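Local coordinates for type III secretion system effector HopBA1 (Pseudomonas syringae pv. aptata, PDB 5T09), which is a virulence factor recognised by the Arabidopsis disease resistance protein RBA1, whose self-association it enhances, thereby triggering host cell death, at residues L49-F60 with M205-L215; E83-F93 with H106-R114. All coordinates share one frame; numbering follows the deposited sequence.

Contact 1: L49-F60 with M205-L215; sequences LVYIGDEHGKLF and MRPGLVISFDL. With K (potassium ion), chain B.
L49, Y51 and G53 exchange four backbone hydrogen bonds with L209 and I211, pairing V50 with L209, Y51 with V210 and I52 with I211 in parallel. The shortest runs from Y51 N to L209 O (2.6 Å, N-H...O angle 167°).

Polar contacts gather just before strand 209-214. With its CG anti to the carbonyl carbon (chi1 -66°), Y51 reaches along the neighbouring chain, and its OH donates to R206 O at 2.7 Å, in the carbonyl plane and on a lone pair. A water that donates to the same OH accepts from R206 NH2, while R206 NE is salt-bridged to D170. One residue earlier, M205 O lies 2.7 Å from the potassium ion, which the carbonyls of D200 and P202 also bind.

Packing contacts follow along both segments. The selenium of M205, present as selenomethionine, makes an oblique Met-aromatic contact with Y51, and L49 CD2 lies over one face of the R206 guanidinium, toward its rim. Among apolar pairs, V50 CG1 meets I211 CD1 at 3.7 Å and I52 CG2 touches the F213 ring at its edge. Farther on, L215 CD1 packs on K58 CG at 3.6 Å.

Such pairing of sequence-distant neighbours is characteristic of the parallel β core of this EreA/ChaN-like α/β fold.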
loop_
_atom_site.group_PDB
_atom_site.type_symbol
_atom_site.label_atom_id
_atom_site.label_comp_id
_atom_site.label_asym_id
_atom_site.label_seq_id
_atom_site.Cartn_x
_atom_site.Cartn_y
_atom_site.Cartn_z
ATOM N N LEU A 49 -10.102 -5.002 5.251
ATOM C CA LEU A 49 -8.768 -4.423 5.251
ATOM C C LEU A 49 -7.885 -5.202 4.291
ATOM O O LEU A 49 -7.783 -6.430 4.389
ATOM C CB LEU A 49 -8.162 -4.429 6.660
ATOM C CG LEU A 49 -6.752 -3.849 6.800
ATOM C CD1 LEU A 49 -6.721 -2.388 6.392
ATOM C CD2 LEU A 49 -6.255 -4.010 8.227
ATOM N N VAL A 50 -7.256 -4.480 3.367
ATOM C CA VAL A 50 -6.332 -5.047 2.393
ATOM C C VAL A 50 -5.017 -4.292 2.489
ATOM O O VAL A 50 -5.004 -3.061 2.589
ATOM C CB VAL A 50 -6.895 -4.969 0.957
ATOM C CG1 VAL A 50 -5.844 -5.390 -0.067
ATOM C CG2 VAL A 50 -8.144 -5.835 0.829
ATOM N N TYR A 51 -3.912 -5.030 2.458
ATOM C CA TYR A 51 -2.577 -4.450 2.400
ATOM C C TYR A 51 -2.013 -4.644 1.001
ATOM O O TYR A 51 -2.010 -5.765 0.483
ATOM C CB TYR A 51 -1.646 -5.096 3.428
ATOM C CG TYR A 51 -2.011 -4.823 4.868
ATOM C CD1 TYR A 51 -1.526 -3.703 5.525
ATOM C CD2 TYR A 51 -2.835 -5.688 5.572
ATOM C CE1 TYR A 51 -1.851 -3.452 6.847
ATOM C CE2 TYR A 51 -3.168 -5.446 6.889
ATOM C CZ TYR A 51 -2.674 -4.326 7.521
ATOM O OH TYR A 51 -3.001 -4.081 8.830
ATOM N N ILE A 52 -1.538 -3.558 0.399
ATOM C CA ILE A 52 -0.859 -3.605 -0.891
ATOM C C ILE A 52 0.632 -3.463 -0.620
ATOM O O ILE A 52 1.102 -2.387 -0.234
ATOM C CB ILE A 52 -1.358 -2.511 -1.844
ATOM C CG1 ILE A 52 -2.842 -2.713 -2.158
ATOM C CG2 ILE A 52 -0.535 -2.513 -3.140
ATOM C CD1 ILE A 52 -3.452 -1.598 -2.991
ATOM N N GLY A 53 1.379 -4.546 -0.825
ATOM C CA GLY A 53 2.808 -4.524 -0.597
ATOM C C GLY A 53 3.536 -3.835 -1.730
ATOM O O GLY A 53 3.651 -4.386 -2.829
ATOM N N ASP A 54 4.024 -2.626 -1.482
ATOM C CA ASP A 54 4.656 -1.850 -2.536
ATOM C C ASP A 54 6.056 -2.368 -2.823
ATOM O O ASP A 54 6.774 -2.805 -1.918
ATOM C CB ASP A 54 4.733 -0.373 -2.156
ATOM C CG ASP A 54 4.991 0.514 -3.351
ATOM O OD1 ASP A 54 4.268 0.361 -4.361
ATOM O OD2 ASP A 54 5.921 1.346 -3.291
ATOM N N GLU A 55 6.429 -2.328 -4.094
ATOM C CA GLU A 55 7.817 -2.451 -4.527
ATOM C C GLU A 55 8.191 -1.076 -5.064
ATOM O O GLU A 55 7.766 -0.693 -6.159
ATOM C CB GLU A 55 7.986 -3.538 -5.580
ATOM C CG GLU A 55 7.490 -4.905 -5.146
ATOM C CD GLU A 55 7.820 -5.987 -6.154
ATOM O OE1 GLU A 55 8.864 -5.870 -6.836
ATOM O OE2 GLU A 55 7.031 -6.950 -6.270
ATOM N N HIS A 56 8.959 -0.325 -4.280
ATOM C CA HIS A 56 9.234 1.063 -4.623
ATOM C C HIS A 56 9.915 1.137 -5.983
ATOM O O HIS A 56 10.889 0.429 -6.243
ATOM C CB HIS A 56 10.115 1.714 -3.554
ATOM C CG HIS A 56 9.567 1.613 -2.164
ATOM N ND1 HIS A 56 8.220 1.686 -1.882
ATOM C CD2 HIS A 56 10.191 1.444 -0.974
ATOM C CE1 HIS A 56 8.038 1.569 -0.578
ATOM N NE2 HIS A 56 9.218 1.422 -0.005
ATOM N N GLY A 57 9.389 1.989 -6.857
ATOM C CA GLY A 57 9.964 2.213 -8.164
ATOM C C GLY A 57 9.277 1.478 -9.295
ATOM O O GLY A 57 9.541 1.789 -10.462
ATOM N N LYS A 58 8.400 0.526 -8.989
ATOM C CA LYS A 58 7.760 -0.292 -10.011
ATOM C C LYS A 58 6.464 0.378 -10.451
ATOM O O LYS A 58 5.547 0.559 -9.642
ATOM C CB LYS A 58 7.500 -1.702 -9.484
ATOM C CG LYS A 58 8.763 -2.468 -9.104
ATOM C CD LYS A 58 9.704 -2.651 -10.289
ATOM C CE LYS A 58 10.901 -3.504 -9.906
ATOM N NZ LYS A 58 11.839 -3.698 -11.039
ATOM N N LEU A 59 6.393 0.735 -11.735
ATOM C CA LEU A 59 5.274 1.519 -12.253
ATOM C C LEU A 59 3.956 0.751 -12.201
ATOM O O LEU A 59 2.891 1.362 -12.063
ATOM C CB LEU A 59 5.571 1.944 -13.692
ATOM C CG LEU A 59 6.830 2.795 -13.887
ATOM C CD1 LEU A 59 7.249 2.822 -15.346
ATOM C CD2 LEU A 59 6.600 4.205 -13.379
ATOM N N PHE A 60 4.001 -0.578 -12.316
ATOM C CA PHE A 60 2.768 -1.351 -12.442
ATOM C C PHE A 60 1.832 -1.124 -11.261
ATOM O O PHE A 60 0.610 -1.060 -11.435
ATOM C CB PHE A 60 3.092 -2.839 -12.576
ATOM C CG PHE A 60 1.882 -3.727 -12.528
ATOM C CD1 PHE A 60 1.168 -4.010 -13.682
ATOM C CD2 PHE A 60 1.455 -4.276 -11.329
ATOM C CE1 PHE A 60 0.056 -4.822 -13.642
ATOM C CE2 PHE A 60 0.343 -5.091 -11.284
ATOM C CZ PHE A 60 -0.359 -5.363 -12.441
HETATM N N MSE A 205 0.226 -5.198 13.261
HETATM C CA MSE A 205 -0.835 -4.487 12.550
HETATM C C MSE A 205 -2.112 -5.324 12.542
HETATM O O MSE A 205 -2.083 -6.514 12.851
HETATM C CB MSE A 205 -0.402 -4.154 11.115
HETATM C CG MSE A 205 0.987 -3.524 11.021
HETATM SE SE MSE A 205 1.472 -2.919 9.225
HETATM C CE MSE A 205 0.394 -1.289 9.180
ATOM N N ARG A 206 -3.233 -4.696 12.194
ATOM C CA ARG A 206 -4.511 -5.387 12.220
ATOM C C ARG A 206 -4.560 -6.473 11.144
ATOM O O ARG A 206 -3.976 -6.318 10.067
ATOM C CB ARG A 206 -5.654 -4.406 11.994
ATOM C CG ARG A 206 -5.777 -3.324 13.043
ATOM C CD ARG A 206 -6.592 -2.168 12.499
ATOM N NE ARG A 206 -5.890 -1.499 11.408
ATOM C CZ ARG A 206 -6.447 -0.621 10.580
ATOM N NH1 ARG A 206 -7.725 -0.293 10.711
ATOM N NH2 ARG A 206 -5.720 -0.069 9.623
ATOM N N PRO A 207 -5.272 -7.571 11.398
ATOM C CA PRO A 207 -5.398 -8.612 10.369
ATOM C C PRO A 207 -6.017 -8.058 9.094
ATOM O O PRO A 207 -6.951 -7.256 9.131
ATOM C CB PRO A 207 -6.305 -9.660 11.025
ATOM C CG PRO A 207 -6.221 -9.393 12.486
ATOM C CD PRO A 207 -6.010 -7.920 12.623
ATOM N N GLY A 208 -5.482 -8.493 7.961
ATOM C CA GLY A 208 -6.015 -8.078 6.677
ATOM C C GLY A 208 -5.448 -8.933 5.568
ATOM O O GLY A 208 -4.468 -9.660 5.748
ATOM N N LEU A 209 -6.089 -8.831 4.408
ATOM C CA LEU A 209 -5.630 -9.519 3.209
ATOM C C LEU A 209 -4.416 -8.783 2.652
ATOM O O LEU A 209 -4.491 -7.586 2.362
ATOM C CB LEU A 209 -6.766 -9.577 2.186
ATOM C CG LEU A 209 -6.640 -10.429 0.915
ATOM C CD1 LEU A 209 -5.784 -9.754 -0.147
ATOM C CD2 LEU A 209 -6.095 -11.804 1.246
ATOM N N VAL A 210 -3.296 -9.492 2.512
ATOM C CA VAL A 210 -2.050 -8.909 2.028
ATOM C C VAL A 210 -1.841 -9.334 0.583
ATOM O O VAL A 210 -1.931 -10.525 0.258
ATOM C CB VAL A 210 -0.855 -9.332 2.899
ATOM C CG1 VAL A 210 0.437 -8.728 2.361
ATOM C CG2 VAL A 210 -1.077 -8.908 4.344
ATOM N N ILE A 211 -1.550 -8.362 -0.277
ATOM C CA ILE A 211 -1.303 -8.593 -1.694
ATOM C C ILE A 211 0.176 -8.377 -1.976
ATOM O O ILE A 211 0.779 -7.417 -1.484
ATOM C CB ILE A 211 -2.161 -7.663 -2.574
ATOM C CG1 ILE A 211 -3.647 -7.958 -2.360
ATOM C CG2 ILE A 211 -1.771 -7.812 -4.054
ATOM C CD1 ILE A 211 -4.587 -7.049 -3.130
ATOM N N SER A 212 0.753 -9.271 -2.771
ATOM C CA SER A 212 2.107 -9.140 -3.283
ATOM C C SER A 212 2.051 -9.147 -4.803
ATOM O O SER A 212 1.006 -9.404 -5.404
ATOM C CB SER A 212 3.008 -10.275 -2.780
ATOM O OG SER A 212 2.579 -11.522 -3.292
ATOM N N PHE A 213 3.191 -8.869 -5.431
ATOM C CA PHE A 213 3.245 -8.736 -6.880
ATOM C C PHE A 213 4.349 -9.602 -7.465
ATOM O O PHE A 213 5.477 -9.612 -6.964
ATOM C CB PHE A 213 3.444 -7.277 -7.279
ATOM C CG PHE A 213 2.268 -6.418 -6.954
ATOM C CD1 PHE A 213 1.205 -6.319 -7.835
ATOM C CD2 PHE A 213 2.207 -5.734 -5.756
ATOM C CE1 PHE A 213 0.110 -5.538 -7.532
ATOM C CE2 PHE A 213 1.116 -4.953 -5.448
ATOM C CZ PHE A 213 0.064 -4.856 -6.336
ATOM N N ASP A 214 4.005 -10.323 -8.526
ATOM C CA ASP A 214 4.947 -11.088 -9.335
ATOM C C ASP A 214 5.109 -10.335 -10.652
ATOM O O ASP A 214 4.245 -10.404 -11.529
ATOM C CB ASP A 214 4.439 -12.511 -9.554
ATOM C CG ASP A 214 5.231 -13.265 -10.603
ATOM O OD1 ASP A 214 6.348 -12.824 -10.948
ATOM O OD2 ASP A 214 4.734 -14.304 -11.082
ATOM N N LEU A 215 6.218 -9.607 -10.783
ATOM C CA LEU A 215 6.489 -8.810 -11.971
ATOM C C LEU A 215 7.410 -9.524 -12.954
ATOM O O LEU A 215 8.059 -8.866 -13.774
ATOM C CB LEU A 215 7.091 -7.462 -11.570
ATOM C CG LEU A 215 6.296 -6.659 -10.535
ATOM C CD1 LEU A 215 6.999 -5.350 -10.212
ATOM C CD2 LEU A 215 4.875 -6.395 -11.010
HETATM K K K B . -1.301 -9.069 12.883
HETATM O O HOH W 1 -3.145 -1.387 9.732
HETATM O O HOH W 2 4.821 -6.813 -3.356
#

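Contact 2: E83-F93 with H106-R114; sequences EFVKHSDGAAF and HFLEASWGR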
loop_
_atom_site.group_PDB
_atom_site.type_symbol
_atom_site.label_atom_id
_atom_site.label_comp_id
_atom_site.label_asym_id
_atom_site.label_seq_id
_atom_site.Cartn_x
_atom_site.Cartn_y
_atom_site.Cartn_z
ATOM N N GLU A 83 2.156 4.820 2.931
ATOM C CA GLU A 83 3.460 5.084 3.533
ATOM C C GLU A 83 4.077 6.376 3.013
ATOM O O GLU A 83 4.899 6.989 3.701
ATOM C CB GLU A 83 4.406 3.917 3.245
ATOM C CG GLU A 83 5.853 4.160 3.670
ATOM C CD GLU A 83 6.798 3.049 3.248
ATOM O OE1 GLU A 83 6.406 2.205 2.417
ATOM O OE2 GLU A 83 7.945 3.031 3.744
ATOM N N PHE A 84 3.702 6.803 1.812
ATOM C CA PHE A 84 4.417 7.890 1.152
ATOM C C PHE A 84 4.220 9.232 1.843
ATOM O O PHE A 84 4.963 10.174 1.551
ATOM C CB PHE A 84 3.972 7.969 -0.305
ATOM C CG PHE A 84 3.959 6.636 -0.997
ATOM C CD1 PHE A 84 5.130 5.915 -1.150
ATOM C CD2 PHE A 84 2.777 6.101 -1.482
ATOM C CE1 PHE A 84 5.124 4.682 -1.776
ATOM C CE2 PHE A 84 2.764 4.874 -2.114
ATOM C CZ PHE A 84 3.939 4.161 -2.261
ATOM N N VAL A 85 3.258 9.336 2.756
ATOM C CA VAL A 85 2.976 10.567 3.482
ATOM C C VAL A 85 3.100 10.279 4.968
ATOM O O VAL A 85 2.576 9.269 5.457
ATOM C CB VAL A 85 1.576 11.115 3.157
ATOM C CG1 VAL A 85 1.323 12.415 3.911
ATOM C CG2 VAL A 85 1.422 11.324 1.664
ATOM N N LYS A 86 3.781 11.166 5.679
ATOM C CA LYS A 86 3.875 11.058 7.124
ATOM C C LYS A 86 2.561 11.502 7.747
ATOM O O LYS A 86 1.963 12.497 7.329
ATOM C CB LYS A 86 5.039 11.900 7.644
ATOM C CG LYS A 86 6.385 11.384 7.158
ATOM C CD LYS A 86 7.404 12.490 6.954
ATOM C CE LYS A 86 8.620 11.981 6.183
ATOM N NZ LYS A 86 8.271 11.440 4.833
ATOM N N HIS A 87 2.092 10.731 8.730
ATOM C CA HIS A 87 0.810 11.049 9.347
ATOM C C HIS A 87 0.804 12.456 9.918
ATOM O O HIS A 87 -0.247 13.106 9.963
ATOM C CB HIS A 87 0.482 10.039 10.444
ATOM C CG HIS A 87 -0.857 10.258 11.075
ATOM N ND1 HIS A 87 -1.010 10.866 12.301
ATOM C CD2 HIS A 87 -2.106 9.966 10.639
ATOM C CE1 HIS A 87 -2.295 10.930 12.601
ATOM N NE2 HIS A 87 -2.981 10.392 11.609
ATOM N N SER A 88 1.966 12.945 10.351
ATOM C CA SER A 88 2.069 14.277 10.929
ATOM C C SER A 88 1.929 15.383 9.891
ATOM O O SER A 88 1.677 16.534 10.264
ATOM C CB SER A 88 3.409 14.415 11.649
ATOM O OG SER A 88 4.483 14.268 10.736
ATOM N N ASP A 89 2.093 15.070 8.603
ATOM C CA ASP A 89 1.972 16.054 7.534
ATOM C C ASP A 89 0.585 16.052 6.896
ATOM O O ASP A 89 0.432 16.510 5.760
ATOM C CB ASP A 89 3.031 15.803 6.459
ATOM C CG ASP A 89 4.445 16.007 6.969
ATOM O OD1 ASP A 89 4.619 16.726 7.975
ATOM O OD2 ASP A 89 5.382 15.449 6.361
ATOM N N GLY A 90 -0.425 15.549 7.606
ATOM C CA GLY A 90 -1.729 15.357 6.990
ATOM C C GLY A 90 -2.311 16.632 6.407
ATOM O O GLY A 90 -2.878 16.620 5.312
ATOM N N ALA A 91 -2.183 17.747 7.129
ATOM C CA ALA A 91 -2.780 18.999 6.670
ATOM C C ALA A 91 -2.127 19.478 5.378
ATOM O O ALA A 91 -2.817 19.818 4.409
ATOM C CB ALA A 91 -2.663 20.065 7.760
ATOM N N ALA A 92 -0.794 19.518 5.348
ATOM C CA ALA A 92 -0.092 19.963 4.149
ATOM C C ALA A 92 -0.409 19.069 2.958
ATOM O O ALA A 92 -0.565 19.551 1.830
ATOM C CB ALA A 92 1.415 19.990 4.408
ATOM N N PHE A 93 -0.507 17.759 3.187
ATOM C CA PHE A 93 -0.760 16.836 2.088
ATOM C C PHE A 93 -2.154 17.033 1.505
ATOM O O PHE A 93 -2.331 16.998 0.281
ATOM C CB PHE A 93 -0.582 15.395 2.563
ATOM C CG PHE A 93 -0.930 14.372 1.523
ATOM C CD1 PHE A 93 -0.203 14.289 0.348
ATOM C CD2 PHE A 93 -1.982 13.496 1.719
ATOM C CE1 PHE A 93 -0.520 13.354 -0.611
ATOM C CE2 PHE A 93 -2.305 12.555 0.760
ATOM C CZ PHE A 93 -1.570 12.485 -0.406
ATOM N N HIS A 106 5.555 17.261 -6.075
ATOM C CA HIS A 106 6.510 18.137 -5.403
ATOM C C HIS A 106 6.520 17.901 -3.898
ATOM O O HIS A 106 7.574 17.999 -3.259
ATOM C CB HIS A 106 6.182 19.600 -5.709
ATOM C CG HIS A 106 7.361 20.518 -5.619
ATOM N ND1 HIS A 106 8.329 20.583 -6.599
ATOM C CD2 HIS A 106 7.727 21.413 -4.670
ATOM C CE1 HIS A 106 9.240 21.477 -6.256
ATOM N NE2 HIS A 106 8.898 21.994 -5.090
ATOM N N PHE A 107 5.361 17.585 -3.315
ATOM C CA PHE A 107 5.293 17.331 -1.879
ATOM C C PHE A 107 5.979 16.021 -1.504
ATOM O O PHE A 107 6.571 15.920 -0.423
ATOM C CB PHE A 107 3.832 17.317 -1.426
ATOM C CG PHE A 107 3.645 16.948 0.021
ATOM C CD1 PHE A 107 3.669 17.918 1.007
ATOM C CD2 PHE A 107 3.442 15.632 0.391
ATOM C CE1 PHE A 107 3.496 17.580 2.337
ATOM C CE2 PHE A 107 3.269 15.291 1.718
ATOM C CZ PHE A 107 3.299 16.267 2.689
ATOM N N LEU A 108 5.910 15.010 -2.368
ATOM C CA LEU A 108 6.495 13.706 -2.077
ATOM C C LEU A 108 7.962 13.607 -2.466
ATOM O O LEU A 108 8.644 12.677 -2.023
ATOM C CB LEU A 108 5.715 12.604 -2.807
ATOM C CG LEU A 108 4.260 12.394 -2.389
ATOM C CD1 LEU A 108 3.560 11.427 -3.338
ATOM C CD2 LEU A 108 4.193 11.874 -0.968
ATOM N N GLU A 109 8.465 14.548 -3.264
ATOM C CA GLU A 109 9.782 14.389 -3.872
ATOM C C GLU A 109 10.883 14.326 -2.820
ATOM O O GLU A 109 11.798 13.501 -2.919
ATOM C CB GLU A 109 10.037 15.534 -4.850
ATOM C CG GLU A 109 11.197 15.302 -5.796
ATOM C CD GLU A 109 11.315 16.396 -6.839
ATOM O OE1 GLU A 109 11.173 17.583 -6.476
ATOM O OE2 GLU A 109 11.537 16.068 -8.023
ATOM N N ALA A 110 10.814 15.195 -1.807
ATOM C CA ALA A 110 11.873 15.260 -0.805
ATOM C C ALA A 110 12.167 13.891 -0.204
ATOM O O ALA A 110 13.333 13.519 -0.027
ATOM C CB ALA A 110 11.491 16.253 0.293
ATOM N N SER A 111 11.126 13.123 0.115
ATOM C CA SER A 111 11.309 11.832 0.761
ATOM C C SER A 111 11.238 10.652 -0.200
ATOM O O SER A 111 11.783 9.590 0.116
ATOM C CB SER A 111 10.257 11.642 1.861
ATOM O OG SER A 111 10.495 12.534 2.935
ATOM N N TRP A 112 10.594 10.806 -1.358
ATOM C CA TRP A 112 10.296 9.666 -2.213
ATOM C C TRP A 112 10.743 9.818 -3.658
ATOM O O TRP A 112 10.635 8.847 -4.417
ATOM C CB TRP A 112 8.788 9.367 -2.167
ATOM C CG TRP A 112 8.432 8.820 -0.840
ATOM C CD1 TRP A 112 7.912 9.501 0.219
ATOM C CD2 TRP A 112 8.629 7.478 -0.397
ATOM N NE1 TRP A 112 7.761 8.658 1.292
ATOM C CE2 TRP A 112 8.194 7.409 0.936
ATOM C CE3 TRP A 112 9.125 6.323 -1.006
ATOM C CZ2 TRP A 112 8.239 6.229 1.673
ATOM C CZ3 TRP A 112 9.165 5.155 -0.276
ATOM C CH2 TRP A 112 8.729 5.115 1.047
ATOM N N GLY A 113 11.259 10.977 -4.062
ATOM C CA GLY A 113 11.758 11.122 -5.415
ATOM C C GLY A 113 12.931 10.217 -5.726
ATOM O O GLY A 113 13.187 9.928 -6.900
ATOM N N ARG A 114 13.638 9.746 -4.695
ATOM C CA ARG A 114 14.798 8.885 -4.895
ATOM C C ARG A 114 14.463 7.643 -5.709
ATOM O O ARG A 114 15.362 7.069 -6.333
ATOM C CB ARG A 114 15.378 8.453 -3.547
ATOM C CG ARG A 114 15.613 9.578 -2.548
ATOM C CD ARG A 114 15.291 9.121 -1.134
ATOM N NE ARG A 114 15.541 10.168 -0.147
ATOM C CZ ARG A 114 15.390 10.017 1.164
ATOM N NH1 ARG A 114 14.985 8.857 1.664
ATOM N NH2 ARG A 114 15.644 11.030 1.980
HETATM O O HOH W 3 6.815 8.758 4.116
#
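E83 and F84 meet W112 where the chain leaves strand 77-82 of the parallel β core, and the segment that follows leads into helix 90-99, whose first turn packs on F107 of helix 101-112. This is the strand-to-helix transition of an α/β fold, with an aromatic side chain from a neighbouring helix set against the turn. The E83 carboxylate approaches the indole at its edge, OE2 lying 3.5 Å from W112 CH2, with the two planes 78° apart. Its charge is engaged beyond the pair: OE2 is salt-bridged to R162 and OE1 accepts from the backbone N of G190.

F84 makes a T-shaped contact, its ring edge directed at the face of W112 with the planes at 89°; CD1 sits over the indole, 3.9 Å from W112 CD2. Its CB also lies over the five-membered ring as a CH-pi contact, so the residue bears on both rings of the indole. Next in sequence, V85 sends its two methyls to different partners, CG1 to F107 CE2 at 4.1 Å and CG2 to L108 CD2.

The K86 chain is bent near its end (chi4 59°), which brings NZ to S111 OG in a hydrogen bond of 3.1 Å. From D89 to F93 the partner is F107: D89 CB comes to the ring edge, A92 CB touches CE1 at 3.8 Å, and F93 lays its CA over one face in a CH-pi contact. The rings of F93 and F107 meet obliquely. Between the two segments a water donates to E83 O at 2.6 Å and accepts from both K86 NZ and W112 NE1, the latter at 3.0 Å in the plane of the indole.

Overall arrangement
The two contacts illustrate how one fold uses backbone and side chains differently according to place. The centre of contact 1 lies about 5 Å from the centre of the chain, and none of its touching residues is fully exposed; it joins adjacent strands of the central sheet. Contact 2, also partly buried but centred about 14 Å out, joins a strand exit and the start of one helix to another helix. Main-chain hydrogen bonds set the register of the first, with side chains packed along it, whereas aromatic packing, a lysine-serine bond and a bridging water carry the second. They share no segment, yet they touch: H56, hydrogen-bonded through ND1 to D54 OD2, meets W112 edge-to-face, and D54 packs against F84.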